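Local coordinates for Thiol:disulfide interchange protein (Proteus mirabilis, PDB 4OD7) that probably introduces disulfide bonds into periplasmic proteins as a dithiol oxidase of the thioredoxin family, at residues D64-L69 and N149-M154. The protein carries 1 engineered substitution. Sequence-based numbering, arbitrary orientation.
Sequences DFLGPL and NGVPAM
Phe65 and Asn149 have the closest CA atoms across the two segments, yet these are 8.3 Å apart, so the link is made by side chains of 64-69 reaching to the backbone and the Val151 side chain of 149-154. The Phe65 ring does most of the reaching. With CG between the backbone N and the carbonyl carbon (chi1 55°), the ring is turned toward 149-154, and its far corner arrives at the Asn149-Gly150 peptide. CE1 of Phe65 lies 3.5 Å from Asn149 O, and CZ of the same ring is 3.8 Å from Gly150 N. The approach is oblique to the ring, a van der Waals contact within a small summed buried surface of 163 Å². Asn149 takes part through its main chain, since its CB points away from 64-69. Beside the ring, Leu66 and Val151 meet tip to tip, CD1 of Leu66 standing 3.7 Å from CG2 of Val151. An extended Leu66 side chain (chi2 179°) carries that methyl outward, while the other branch of Val151, CG1, is a looser 4.4 Å from Phe65 CZ. The peptide bond between Val151 and Pro152 is cis, as in the cis-proline loop characteristic of thioredoxin folds, and Pro152 packs on His34 and Cys35 of the active-site helix 33-41. The engineered Ser32, just before that helix, replaces the cysteine that would pair with Cys35, so the redox-active disulfide is absent here. The bound peptide hydrogen-bonds to the Val151 backbone and lies against Phe65 and Leu66. In the fold, the contact joins the loop between strand 58-62 and helix 70-83 to the turn entering strand 153-156.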
# COMPACT_ATOMS: atom_id res chain seq x y z
N ASP A 64 7.19 3.09 7.47
CA ASP A 64 8.13 2.67 8.48
C ASP A 64 7.57 2.74 9.86
O ASP A 64 8.11 2.12 10.77
CB ASP A 64 9.38 3.54 8.48
CG ASP A 64 10.25 3.37 7.26
OD1 ASP A 64 10.01 2.50 6.39
OD2 ASP A 64 11.19 4.18 7.16
N PHE A 65 6.50 3.51 10.03
CA PHE A 65 6.15 4.01 11.35
C PHE A 65 5.28 3.08 12.20
O PHE A 65 5.05 3.38 13.36
CB PHE A 65 5.48 5.42 11.27
CG PHE A 65 4.27 5.54 10.37
CD1 PHE A 65 3.02 5.13 10.78
CD2 PHE A 65 4.37 6.14 9.14
CE1 PHE A 65 1.94 5.27 9.96
CE2 PHE A 65 3.29 6.27 8.32
CZ PHE A 65 2.06 5.84 8.74
N LEU A 66 4.87 1.95 11.65
CA LEU A 66 4.21 0.95 12.47
C LEU A 66 5.14 -0.23 12.67
O LEU A 66 5.85 -0.61 11.76
CB LEU A 66 2.91 0.51 11.84
CG LEU A 66 1.84 1.62 11.69
CD1 LEU A 66 0.58 1.06 11.03
CD2 LEU A 66 1.52 2.24 13.03
N GLY A 67 5.17 -0.73 13.90
CA GLY A 67 5.76 -2.01 14.20
C GLY A 67 7.23 -1.88 14.51
O GLY A 67 7.87 -0.94 14.06
N PRO A 68 7.78 -2.83 15.28
CA PRO A 68 9.20 -2.78 15.60
C PRO A 68 10.11 -2.89 14.39
O PRO A 68 11.12 -2.20 14.32
CB PRO A 68 9.39 -3.99 16.52
CG PRO A 68 8.12 -4.20 17.10
CD PRO A 68 7.11 -3.88 16.05
N LEU A 69 9.67 -3.67 13.40
CA LEU A 69 10.45 -3.86 12.18
C LEU A 69 9.86 -3.11 10.97
O LEU A 69 10.02 -3.53 9.83
CB LEU A 69 10.57 -5.36 11.89
CG LEU A 69 11.24 -6.19 13.01
CD1 LEU A 69 11.17 -7.68 12.77
CD2 LEU A 69 12.71 -5.79 13.13
N ASN A 149 0.19 9.75 7.78
CA ASN A 149 0.31 9.53 9.21
C ASN A 149 -0.45 8.30 9.65
O ASN A 149 -0.32 7.88 10.78
CB ASN A 149 -0.27 10.73 9.97
CG ASN A 149 0.59 11.98 9.87
OD1 ASN A 149 1.82 11.92 9.91
ND2 ASN A 149 -0.07 13.13 9.74
N GLY A 150 -1.25 7.74 8.75
CA GLY A 150 -2.08 6.61 9.03
C GLY A 150 -2.28 5.83 7.77
O GLY A 150 -2.20 6.36 6.67
N VAL A 151 -2.54 4.54 7.93
CA VAL A 151 -2.72 3.63 6.82
C VAL A 151 -3.89 2.70 7.10
O VAL A 151 -4.17 2.36 8.24
CB VAL A 151 -1.47 2.75 6.56
CG1 VAL A 151 -0.36 3.56 5.90
CG2 VAL A 151 -1.00 2.04 7.82
N PRO A 152 -4.53 2.22 6.05
CA PRO A 152 -4.31 2.37 4.60
C PRO A 152 -4.59 3.80 4.10
O PRO A 152 -5.43 4.47 4.67
CB PRO A 152 -5.31 1.36 4.03
CG PRO A 152 -6.34 1.18 5.01
CD PRO A 152 -5.67 1.32 6.33
N ALA A 153 -3.88 4.27 3.10
CA ALA A 153 -4.15 5.61 2.56
C ALA A 153 -3.87 5.61 1.07
O ALA A 153 -3.02 4.89 0.65
CB ALA A 153 -3.29 6.62 3.26
N MET A 154 -4.59 6.41 0.29
CA MET A 154 -4.38 6.47 -1.18
C MET A 154 -4.50 7.94 -1.61
O MET A 154 -5.37 8.68 -1.13
CB MET A 154 -5.40 5.58 -1.91
CG MET A 154 -5.17 5.32 -3.37
SD MET A 154 -6.48 4.35 -4.16
CE MET A 154 -6.25 2.75 -3.43